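Local coordinates for protein DTDP-4-dehydrorhamnose reductase, rfbD ortholog (Clostridium acetobutylicum, PDB 1VL0) that probably reduces dTDP-6-deoxy-L-lyxo-4-hexulose to dTDP-L-rhamnose with a nicotinamide dinucleotide cofactor, a step in building the rhamnose donor for carbohydrate synthesis, at residues R26-Q31 with V203-I208; T160-G165 with Y227-E232; K221-W226 with Y260-N265. All blocks are in the same frame, centred on the assembly; numbering follows the deposited sequence.

Contact 1: residues R26-Q31 with V203-I208; sequences REIQKQ and VVLKVI
The Q31 amide meets L205 at its oxygen end, OE1 standing 3.8 Å from the L205 CD1 methyl. At the nitrogen end, Q31 NE2 donates to E27 OE2 over 3.0 Å with an N-H...O angle of 157°. That carboxylate oxygen accepts through its anti lone pair and lies close to the amide plane. NE2 also bonds the backbone O of V198, at the start of helix 197-210, so two acceptors fix the rotation of the amide and leave OE1 to lean on the leucine. The Q31 chain gets there by placing CG beside its backbone N (chi1 -70°) and running on extended; it passes L205 obliquely, with Q31 CB 3.9 Å from L205 CD1. Nearer the sheet the contact turns purely apolar: I28 CD1 approaches V204 CG1 at 4.3 Å, and I28 CG2 approaches L205 CD2 at 4.4 Å. These are loose van der Waals distances, in keeping with the axes of segments 26-31 and 203-208, which approach to 11.1 Å and cross at -59°. I28 and V204 both also rest on I68 of strand 66-69, which gives the helices a shared floor. The packing joins two helices over the parallel part of the Rossmann-type sheet, as in the extended SDR family; helix 23-32 follows the first strand, and its Q23 and L24 amides hydrogen-bond the dinucleotide.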
loop_
_atom_site.group_PDB
_atom_site.type_symbol
_atom_site.label_atom_id
_atom_site.label_comp_id
_atom_site.label_asym_id
_atom_site.label_seq_id
_atom_site.Cartn_x
_atom_site.Cartn_y
_atom_site.Cartn_z
ATOM N N ARG A 26 -24.592 17.797 -4.565
ATOM C CA ARG A 26 -25.941 18.322 -4.302
ATOM C C ARG A 26 -26.784 17.404 -3.430
ATOM O O ARG A 26 -27.474 17.872 -2.541
ATOM C CB ARG A 26 -26.689 18.593 -5.600
ATOM C CG ARG A 26 -26.184 19.790 -6.332
ATOM C CD ARG A 26 -26.809 19.956 -7.687
ATOM N NE ARG A 26 -26.419 21.197 -8.322
ATOM C CZ ARG A 26 -27.246 22.094 -8.823
ATOM N NH1 ARG A 26 -28.550 21.915 -8.774
ATOM N NH2 ARG A 26 -26.765 23.206 -9.357
ATOM N N GLU A 27 -26.733 16.099 -3.676
ATOM C CA GLU A 27 -27.517 15.192 -2.892
ATOM C C GLU A 27 -27.058 15.120 -1.434
ATOM O O GLU A 27 -27.884 15.057 -0.509
ATOM C CB GLU A 27 -27.591 13.844 -3.546
ATOM C CG GLU A 27 -28.500 12.842 -2.830
ATOM C CD GLU A 27 -29.987 13.237 -2.703
ATOM O OE1 GLU A 27 -30.542 14.057 -3.505
ATOM O OE2 GLU A 27 -30.650 12.702 -1.783
ATOM N N ILE A 28 -25.745 15.177 -1.209
ATOM C CA ILE A 28 -25.225 15.134 0.136
ATOM C C ILE A 28 -25.654 16.388 0.889
ATOM O O ILE A 28 -26.071 16.318 2.046
ATOM C CB ILE A 28 -23.714 15.009 0.091
ATOM C CG1 ILE A 28 -23.336 13.596 -0.387
ATOM C CG2 ILE A 28 -23.110 15.265 1.467
ATOM C CD1 ILE A 28 -21.850 13.313 -0.489
ATOM N N GLN A 29 -25.553 17.537 0.232
ATOM C CA GLN A 29 -26.018 18.784 0.862
ATOM C C GLN A 29 -27.485 18.638 1.279
ATOM O O GLN A 29 -27.850 18.989 2.383
ATOM C CB GLN A 29 -25.860 19.956 -0.095
ATOM C CG GLN A 29 -24.451 20.337 -0.272
ATOM C CD GLN A 29 -24.268 21.544 -1.135
ATOM O OE1 GLN A 29 -23.928 21.433 -2.328
ATOM N NE2 GLN A 29 -24.482 22.698 -0.555
ATOM N N LYS A 30 -28.295 18.057 0.387
ATOM C CA LYS A 30 -29.716 17.890 0.624
ATOM C C LYS A 30 -30.001 16.937 1.791
ATOM O O LYS A 30 -30.821 17.253 2.657
ATOM C CB LYS A 30 -30.381 17.407 -0.649
ATOM C CG LYS A 30 -31.861 17.150 -0.563
ATOM C CD LYS A 30 -32.407 17.019 -1.980
ATOM C CE LYS A 30 -33.729 16.281 -2.035
ATOM N NZ LYS A 30 -34.171 16.171 -3.466
ATOM N N GLN A 31 -29.286 15.821 1.867
ATOM C CA GLN A 31 -29.465 14.883 2.972
ATOM C C GLN A 31 -28.904 15.395 4.302
ATOM O O GLN A 31 -29.276 14.898 5.367
ATOM C CB GLN A 31 -28.870 13.522 2.619
ATOM C CG GLN A 31 -29.662 12.759 1.522
ATOM C CD GLN A 31 -29.185 11.351 1.298
ATOM O OE1 GLN A 31 -28.487 10.805 2.146
ATOM N NE2 GLN A 31 -29.544 10.743 0.157
ATOM N N VAL A 203 -25.251 5.965 1.794
ATOM C CA VAL A 203 -24.149 5.095 2.157
ATOM C C VAL A 203 -22.930 5.902 2.651
ATOM O O VAL A 203 -22.353 5.599 3.705
ATOM C CB VAL A 203 -23.759 4.189 0.983
ATOM C CG1 VAL A 203 -22.373 3.596 1.203
ATOM C CG2 VAL A 203 -24.822 3.064 0.863
ATOM N N VAL A 204 -22.577 6.942 1.904
ATOM C CA VAL A 204 -21.475 7.810 2.271
ATOM C C VAL A 204 -21.678 8.292 3.670
ATOM O O VAL A 204 -20.739 8.225 4.472
ATOM C CB VAL A 204 -21.304 8.978 1.334
ATOM C CG1 VAL A 204 -20.393 10.070 1.939
ATOM C CG2 VAL A 204 -20.701 8.489 0.054
ATOM N N LEU A 205 -22.861 8.792 3.982
ATOM C CA LEU A 205 -23.078 9.385 5.324
ATOM C C LEU A 205 -23.198 8.329 6.417
ATOM O O LEU A 205 -22.893 8.605 7.591
ATOM C CB LEU A 205 -24.302 10.268 5.302
ATOM C CG LEU A 205 -24.216 11.487 4.358
ATOM C CD1 LEU A 205 -25.598 12.152 4.212
ATOM C CD2 LEU A 205 -23.194 12.484 4.813
ATOM N N LYS A 206 -23.673 7.139 6.057
ATOM C CA LYS A 206 -23.702 5.984 6.970
ATOM C C LYS A 206 -22.285 5.549 7.444
ATOM O O LYS A 206 -22.041 5.389 8.644
ATOM C CB LYS A 206 -24.368 4.789 6.265
ATOM C CG LYS A 206 -24.444 3.448 7.044
ATOM C CD LYS A 206 -24.859 2.254 6.057
ATOM C CE LYS A 206 -24.910 0.820 6.719
ATOM N NZ LYS A 206 -25.652 0.911 8.074
ATOM N N VAL A 207 -21.379 5.295 6.505
ATOM C CA VAL A 207 -20.042 4.837 6.882
ATOM C C VAL A 207 -19.308 5.878 7.715
ATOM O O VAL A 207 -18.589 5.525 8.634
ATOM C CB VAL A 207 -19.179 4.347 5.714
ATOM C CG1 VAL A 207 -19.852 3.122 5.051
ATOM C CG2 VAL A 207 -18.916 5.431 4.686
ATOM N N ILE A 208 -19.451 7.148 7.390
ATOM C CA ILE A 208 -18.865 8.216 8.239
ATOM C C ILE A 208 -19.385 8.143 9.662
ATOM O O ILE A 208 -18.659 8.258 10.644
ATOM C CB ILE A 208 -19.171 9.622 7.661
ATOM C CG1 ILE A 208 -18.439 9.835 6.331
ATOM C CG2 ILE A 208 -18.798 10.739 8.602
ATOM C CD1 ILE A 208 -18.958 11.140 5.632
#

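Contact 2: residues T160-G165 with Y227-E232; sequences TAWLYG and YDFAVE. With NAI (1,4-dihydronicotinamide adenine dinucleotide), chain D.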
loop_
_atom_site.group_PDB
_atom_site.type_symbol
_atom_site.label_atom_id
_atom_site.label_comp_id
_atom_site.label_asym_id
_atom_site.label_seq_id
_atom_site.Cartn_x
_atom_site.Cartn_y
_atom_site.Cartn_z
ATOM N N THR A 160 -18.440 3.895 -7.166
ATOM C CA THR A 160 -19.779 3.843 -7.695
ATOM C C THR A 160 -19.782 3.745 -9.235
ATOM O O THR A 160 -18.721 3.633 -9.850
ATOM C CB THR A 160 -20.623 4.994 -7.172
ATOM O OG1 THR A 160 -22.004 4.748 -7.521
ATOM C CG2 THR A 160 -20.278 6.311 -7.820
ATOM N N ALA A 161 -20.975 3.734 -9.839
ATOM C CA ALA A 161 -21.092 3.526 -11.286
ATOM C C ALA A 161 -22.460 3.958 -11.774
ATOM O O ALA A 161 -23.424 3.974 -10.993
ATOM C CB ALA A 161 -20.893 2.034 -11.626
ATOM N N TRP A 162 -22.526 4.302 -13.064
ATOM C CA TRP A 162 -23.799 4.525 -13.774
ATOM C C TRP A 162 -24.651 5.468 -12.950
ATOM O O TRP A 162 -25.819 5.204 -12.658
ATOM C CB TRP A 162 -24.518 3.208 -13.981
ATOM C CG TRP A 162 -23.863 2.278 -14.923
ATOM C CD1 TRP A 162 -22.516 2.159 -15.209
ATOM C CD2 TRP A 162 -24.514 1.266 -15.694
ATOM N NE1 TRP A 162 -22.309 1.141 -16.113
ATOM C CE2 TRP A 162 -23.517 0.599 -16.452
ATOM C CE3 TRP A 162 -25.845 0.899 -15.877
ATOM C CZ2 TRP A 162 -23.819 -0.415 -17.349
ATOM C CZ3 TRP A 162 -26.130 -0.096 -16.729
ATOM C CH2 TRP A 162 -25.126 -0.752 -17.473
ATOM N N LEU A 163 -24.068 6.592 -12.585
ATOM C CA LEU A 163 -24.658 7.439 -11.557
ATOM C C LEU A 163 -25.573 8.546 -12.107
ATOM O O LEU A 163 -25.205 9.289 -13.027
ATOM C CB LEU A 163 -23.540 8.095 -10.742
ATOM C CG LEU A 163 -23.963 8.854 -9.510
ATOM C CD1 LEU A 163 -24.511 7.922 -8.466
ATOM C CD2 LEU A 163 -22.785 9.675 -8.974
ATOM N N TYR A 164 -26.757 8.685 -11.511
ATOM C CA TYR A 164 -27.698 9.710 -11.947
ATOM C C TYR A 164 -28.204 10.470 -10.743
ATOM O O TYR A 164 -28.312 9.955 -9.644
ATOM C CB TYR A 164 -28.873 9.126 -12.793
ATOM C CG TYR A 164 -29.710 8.094 -12.044
ATOM C CD1 TYR A 164 -30.750 8.488 -11.243
ATOM C CD2 TYR A 164 -29.437 6.756 -12.146
ATOM C CE1 TYR A 164 -31.501 7.571 -10.553
ATOM C CE2 TYR A 164 -30.169 5.838 -11.467
ATOM C CZ TYR A 164 -31.224 6.247 -10.700
ATOM O OH TYR A 164 -31.932 5.349 -9.967
ATOM N N GLY A 165 -28.524 11.719 -10.989
ATOM C CA GLY A 165 -29.050 12.617 -9.960
ATOM C C GLY A 165 -29.242 14.005 -10.553
ATOM O O GLY A 165 -29.596 14.158 -11.731
ATOM N N TYR A 227 -29.140 -0.886 -22.455
ATOM C CA TYR A 227 -30.378 -1.131 -23.185
ATOM C C TYR A 227 -31.559 -1.339 -22.193
ATOM O O TYR A 227 -32.581 -0.669 -22.259
ATOM C CB TYR A 227 -30.196 -2.307 -24.166
ATOM C CG TYR A 227 -31.511 -2.857 -24.691
ATOM C CD1 TYR A 227 -32.210 -2.211 -25.718
ATOM C CD2 TYR A 227 -32.086 -3.990 -24.109
ATOM C CE1 TYR A 227 -33.426 -2.696 -26.165
ATOM C CE2 TYR A 227 -33.290 -4.481 -24.539
ATOM C CZ TYR A 227 -33.964 -3.829 -25.574
ATOM O OH TYR A 227 -35.158 -4.332 -26.007
ATOM N N ASP A 228 -31.389 -2.231 -21.226
ATOM C CA ASP A 228 -32.420 -2.486 -20.243
ATOM C C ASP A 228 -32.750 -1.197 -19.449
ATOM O O ASP A 228 -33.894 -0.941 -19.079
ATOM C CB ASP A 228 -31.957 -3.516 -19.244
ATOM C CG ASP A 228 -31.706 -4.889 -19.833
ATOM O OD1 ASP A 228 -32.454 -5.299 -20.747
ATOM O OD2 ASP A 228 -30.773 -5.609 -19.403
ATOM N N PHE A 229 -31.728 -0.422 -19.167
ATOM C CA PHE A 229 -31.861 0.852 -18.416
ATOM C C PHE A 229 -32.769 1.790 -19.234
ATOM O O PHE A 229 -33.762 2.312 -18.711
ATOM C CB PHE A 229 -30.461 1.389 -18.202
ATOM C CG PHE A 229 -30.334 2.572 -17.281
ATOM C CD1 PHE A 229 -31.410 3.123 -16.580
ATOM C CD2 PHE A 229 -29.083 3.137 -17.098
ATOM C CE1 PHE A 229 -31.226 4.224 -15.727
ATOM C CE2 PHE A 229 -28.917 4.228 -16.239
ATOM C CZ PHE A 229 -29.996 4.775 -15.574
ATOM N N ALA A 230 -32.473 1.926 -20.533
ATOM C CA ALA A 230 -33.256 2.772 -21.446
ATOM C C ALA A 230 -34.714 2.300 -21.538
ATOM O O ALA A 230 -35.647 3.098 -21.437
ATOM C CB ALA A 230 -32.614 2.795 -22.817
ATOM N N VAL A 231 -34.912 1.000 -21.712
ATOM C CA VAL A 231 -36.241 0.431 -21.819
ATOM C C VAL A 231 -37.067 0.736 -20.564
ATOM O O VAL A 231 -38.257 1.068 -20.652
ATOM C CB VAL A 231 -36.147 -1.107 -22.082
ATOM C CG1 VAL A 231 -37.519 -1.791 -21.965
ATOM C CG2 VAL A 231 -35.622 -1.332 -23.473
ATOM N N GLU A 232 -36.455 0.656 -19.395
ATOM C CA GLU A 232 -37.177 0.966 -18.169
ATOM C C GLU A 232 -37.461 2.452 -18.064
ATOM O O GLU A 232 -38.538 2.816 -17.638
ATOM C CB GLU A 232 -36.434 0.449 -16.956
ATOM C CG GLU A 232 -37.086 0.723 -15.600
ATOM C CD GLU A 232 -38.330 -0.110 -15.324
ATOM O OE1 GLU A 232 -38.755 -0.929 -16.170
ATOM O OE2 GLU A 232 -38.870 0.051 -14.221
HETATM P PA NAI D . -20.333 15.744 -11.509
HETATM O O1A NAI D . -19.606 15.744 -12.825
HETATM O O2A NAI D . -21.832 15.866 -11.634
HETATM O O5B NAI D . -19.639 16.873 -10.603
HETATM C C5B NAI D . -18.232 16.832 -10.469
HETATM C C4B NAI D . -17.695 18.168 -9.970
HETATM O O4B NAI D . -16.288 18.232 -10.197
HETATM C C3B NAI D . -18.242 19.406 -10.677
HETATM O O3B NAI D . -19.032 20.175 -9.790
HETATM C C2B NAI D . -16.961 20.134 -11.109
HETATM O O2B NAI D . -17.069 21.548 -11.214
HETATM C C1B NAI D . -15.999 19.607 -10.040
HETATM N N9A NAI D . -14.567 19.939 -10.157
HETATM C C8A NAI D . -13.818 19.815 -11.294
HETATM N N7A NAI D . -12.567 20.239 -11.024
HETATM C C5A NAI D . -12.487 20.658 -9.740
HETATM C C6A NAI D . -11.431 21.183 -8.992
HETATM N N6A NAI D . -10.237 21.374 -9.531
HETATM N N1A NAI D . -11.644 21.523 -7.675
HETATM C C2A NAI D . -12.905 21.330 -7.101
HETATM N N3A NAI D . -13.953 20.843 -7.841
HETATM C C4A NAI D . -13.753 20.486 -9.159
HETATM O O3 NAI D . -19.893 14.430 -10.702
HETATM P PN NAI D . -20.848 13.226 -10.191
HETATM O O1N NAI D . -21.431 13.545 -8.873
HETATM O O2N NAI D . -21.597 12.704 -11.356
HETATM O O5D NAI D . -19.682 12.191 -9.758
HETATM C C5D NAI D . -19.336 12.091 -8.383
HETATM C C4D NAI D . -18.249 11.062 -8.216
HETATM O O4D NAI D . -18.665 9.769 -8.706
HETATM C C3D NAI D . -16.966 11.440 -8.955
HETATM O O3D NAI D . -15.949 11.283 -8.006
HETATM C C2D NAI D . -16.846 10.440 -10.104
HETATM O O2D NAI D . -15.536 10.063 -10.516
HETATM C C1D NAI D . -17.606 9.248 -9.511
HETATM N N1N NAI D . -18.212 8.376 -10.515
HETATM C C2N NAI D . -19.310 8.826 -11.212
HETATM C C3N NAI D . -19.889 7.969 -12.147
HETATM C C7N NAI D . -20.845 8.507 -13.169
HETATM O O7N NAI D . -21.623 7.577 -13.874
HETATM N N7N NAI D . -20.940 9.825 -13.386
HETATM C C4N NAI D . -19.355 6.689 -12.350
HETATM C C5N NAI D . -18.240 6.248 -11.637
HETATM C C6N NAI D . -17.687 7.133 -10.717
#
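F229 reaches from helix 226-237 to two aromatic rings of segment 160-165, and carbon-to-carbon packing is all that joins the segments. F229 CD2 lies 4.1 Å from W162 CE3, the two side chains sliding past each other in opposite directions. F229 CZ lies 4.0 Å from Y164 CD2, where the side chains cross, and both ring approaches are oblique. CG of F229 is anti to its backbone N (chi1 -171°), which sends the ring out from the helix toward W162 and Y164. The aromatic cluster spreads further: W162 stacks on W226, while F229 meets F170 and Y164 meets Y286.

The polar bonds are made by the main chain. L163 N donates to O7N of the dinucleotide's carboxamide over 2.9 Å, almost straight at 174°. The backbone of W162 and Y164 is bonded to T195 of strand 191-196, which probably helps to position L163 N, and Q23 NE2 bonds the L163 carbonyl.

Against the cofactor itself, packing is close. T160 O stands 3.2 Å from C5N of the nicotinamide and A161 CA 3.8 Å from C4N, the carbon from which hydride leaves in such cofactors. L163 CB lies 3.7 Å from C7N of the carboxamide, and its CD2 is 4.0 Å from phosphate oxygen O2N.

The chemistry is thus divided: aromatic carbon joins the strand end to helix 226-237 and, through Y286, to helix 279-290, while the main-chain N-H of L163, aided by these carbon contacts, probably restrains the carboxamide and with it the orientation of the nicotinamide ring.

Contact 3: residues K221-W226 with Y260-N265; sequences KGICSW and YSVLRN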
loop_
_atom_site.group_PDB
_atom_site.type_symbol
_atom_site.label_atom_id
_atom_site.label_comp_id
_atom_site.label_asym_id
_atom_site.label_seq_id
_atom_site.Cartn_x
_atom_site.Cartn_y
_atom_site.Cartn_z
ATOM N N LYS A 221 -28.895 -2.256 -6.021
ATOM C CA LYS A 221 -28.991 -3.720 -6.159
ATOM C C LYS A 221 -29.444 -4.111 -7.539
ATOM O O LYS A 221 -30.162 -3.355 -8.204
ATOM C CB LYS A 221 -29.940 -4.302 -5.130
ATOM C CG LYS A 221 -29.565 -4.065 -3.698
ATOM C CD LYS A 221 -30.623 -4.745 -2.823
ATOM C CE LYS A 221 -30.703 -4.277 -1.398
ATOM N NZ LYS A 221 -29.459 -4.314 -0.811
ATOM N N GLY A 222 -29.024 -5.294 -7.993
ATOM C CA GLY A 222 -29.436 -5.793 -9.280
ATOM C C GLY A 222 -28.392 -5.612 -10.364
ATOM O O GLY A 222 -27.252 -5.231 -10.098
ATOM N N ILE A 223 -28.808 -5.894 -11.594
ATOM C CA ILE A 223 -27.932 -5.911 -12.766
ATOM C C ILE A 223 -28.754 -5.712 -14.037
ATOM O O ILE A 223 -29.818 -6.275 -14.168
ATOM C CB ILE A 223 -27.164 -7.258 -12.830
ATOM C CG1 ILE A 223 -26.509 -7.465 -14.202
ATOM C CG2 ILE A 223 -28.118 -8.435 -12.531
ATOM C CD1 ILE A 223 -25.674 -8.715 -14.311
ATOM N N CYS A 224 -28.247 -4.900 -14.965
ATOM C CA CYS A 224 -28.816 -4.778 -16.298
ATOM C C CYS A 224 -27.805 -4.202 -17.292
ATOM O O CYS A 224 -26.704 -3.816 -16.925
ATOM C CB CYS A 224 -30.081 -3.928 -16.235
ATOM S SG CYS A 224 -29.809 -2.164 -15.852
ATOM N N SER A 225 -28.175 -4.192 -18.566
ATOM C CA SER A 225 -27.428 -3.487 -19.597
ATOM C C SER A 225 -27.940 -2.059 -19.736
ATOM O O SER A 225 -29.026 -1.738 -19.218
ATOM C CB SER A 225 -27.606 -4.180 -20.950
ATOM O OG SER A 225 -28.948 -3.997 -21.402
ATOM N N TRP A 226 -27.201 -1.218 -20.478
ATOM C CA TRP A 226 -27.677 0.144 -20.810
ATOM C C TRP A 226 -28.992 0.109 -21.576
ATOM O O TRP A 226 -29.853 0.980 -21.357
ATOM C CB TRP A 226 -26.660 0.965 -21.592
ATOM C CG TRP A 226 -25.447 1.328 -20.838
ATOM C CD1 TRP A 226 -24.201 0.763 -20.973
ATOM C CD2 TRP A 226 -25.307 2.366 -19.861
ATOM N NE1 TRP A 226 -23.309 1.371 -20.121
ATOM C CE2 TRP A 226 -23.961 2.350 -19.420
ATOM C CE3 TRP A 226 -26.191 3.288 -19.283
ATOM C CZ2 TRP A 226 -23.474 3.237 -18.460
ATOM C CZ3 TRP A 226 -25.721 4.148 -18.318
ATOM C CH2 TRP A 226 -24.364 4.124 -17.911
ATOM N N TYR A 260 -18.443 -5.758 -18.484
ATOM C CA TYR A 260 -19.105 -6.213 -17.306
ATOM C C TYR A 260 -18.534 -5.445 -16.104
ATOM O O TYR A 260 -17.394 -5.695 -15.690
ATOM C CB TYR A 260 -18.894 -7.709 -17.113
ATOM C CG TYR A 260 -19.705 -8.279 -15.944
ATOM C CD1 TYR A 260 -19.287 -8.091 -14.628
ATOM C CD2 TYR A 260 -20.864 -8.986 -16.154
ATOM C CE1 TYR A 260 -20.001 -8.579 -13.561
ATOM C CE2 TYR A 260 -21.577 -9.524 -15.079
ATOM C CZ TYR A 260 -21.154 -9.295 -13.792
ATOM O OH TYR A 260 -21.882 -9.784 -12.739
ATOM N N SER A 261 -19.328 -4.532 -15.552
ATOM C CA SER A 261 -18.896 -3.726 -14.432
ATOM C C SER A 261 -19.878 -3.743 -13.268
ATOM O O SER A 261 -20.047 -2.748 -12.575
ATOM C CB SER A 261 -18.638 -2.293 -14.907
ATOM O OG SER A 261 -19.676 -1.838 -15.727
ATOM N N VAL A 262 -20.482 -4.901 -13.027
ATOM C CA VAL A 262 -21.376 -5.052 -11.888
ATOM C C VAL A 262 -20.500 -5.129 -10.643
ATOM O O VAL A 262 -19.654 -6.011 -10.551
ATOM C CB VAL A 262 -22.264 -6.310 -11.999
ATOM C CG1 VAL A 262 -23.145 -6.461 -10.758
ATOM C CG2 VAL A 262 -23.115 -6.217 -13.206
ATOM N N LEU A 263 -20.706 -4.193 -9.708
ATOM C CA LEU A 263 -20.022 -4.229 -8.457
ATOM C C LEU A 263 -20.896 -4.848 -7.398
ATOM O O LEU A 263 -22.025 -4.438 -7.213
ATOM C CB LEU A 263 -19.673 -2.814 -8.012
ATOM C CG LEU A 263 -18.876 -1.993 -9.008
ATOM C CD1 LEU A 263 -18.540 -0.616 -8.339
ATOM C CD2 LEU A 263 -17.617 -2.676 -9.424
ATOM N N ARG A 264 -20.367 -5.811 -6.670
ATOM C CA ARG A 264 -21.051 -6.302 -5.510
ATOM C C ARG A 264 -20.736 -5.340 -4.357
ATOM O O ARG A 264 -19.581 -4.959 -4.164
ATOM C CB ARG A 264 -20.558 -7.688 -5.184
ATOM C CG ARG A 264 -21.308 -8.363 -4.096
ATOM C CD ARG A 264 -20.953 -9.802 -3.926
ATOM N NE ARG A 264 -21.626 -10.345 -2.745
ATOM C CZ ARG A 264 -21.489 -11.578 -2.271
ATOM N NH1 ARG A 264 -20.721 -12.431 -2.881
ATOM N NH2 ARG A 264 -22.127 -11.948 -1.170
ATOM N N ASN A 265 -21.749 -4.984 -3.577
ATOM C CA ASN A 265 -21.581 -4.174 -2.407
ATOM C C ASN A 265 -21.228 -5.089 -1.234
ATOM O O ASN A 265 -21.911 -5.092 -0.167
ATOM C CB ASN A 265 -22.867 -3.396 -2.061
ATOM C CG ASN A 265 -23.207 -2.244 -3.019
ATOM O OD1 ASN A 265 -22.685 -2.090 -4.123
ATOM N ND2 ASN A 265 -24.144 -1.461 -2.600
#
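I223 lays its outer branch across V262, joining the segment that carries strand 224-225, a short strand paired antiparallel with 191-196 in the Rossmann-type sheet, to the loop ahead of helix 266-270. The two side chains cross at about a right angle. I223 CD1 comes to 3.7 Å from V262 CG2 and I223 CG1 to 3.8 Å from the same methyl, so one valine branch makes the closest contacts. I223 holds CG1 anti to its backbone N (chi1 166°), with CD1 fully extended beyond it, and this carries the terminal methyl on to Y260, where CD1 lies 4.2 Å from CE2. V262 CG2 in turn sits 3.7 Å above one face of the Y260 ring, offset toward its rim, so valine methyl, isoleucine methyl and tyrosine ring form a small apolar group beside exposed surface. At the margin, G222 O approaches V262 CG1 at 4.3 Å.

In the second shell, strand 191-196 holds both segments: C224 makes a backbone bond with G192 and S261 with V191, while T193 OG1 bonds the carbonyl of G222 and V262 packs on V191 and T193. Past I223, the chain enters helix 226-237 through the N-cap residue S225, whose OG accepts from D228 N and is also bonded to H188 ND1.

How the contacts relate
Contact 2 is fully buried, contact 1 partly so, and contact 3 opens toward the surface. Contacts 2 and 3 have centres 10 Å apart and share elements: strand 224-225 runs straight into helix 226-237, and strand 191-196 supports both. They touch where W162 CH2 lies 3.5 Å from C224 O. Contact 1 touches neither, its centre 20 Å or more from theirs though its nearest atoms come within about 7 Å, among helices flanking the parallel part of the sheet. The chemistry follows place: aliphatic packing with a glutamine amide against a leucine methyl in contact 1, aromatic rings backed by a cofactor-binding strand in contact 2, and a sparse aliphatic patch against a tyrosine in contact 3.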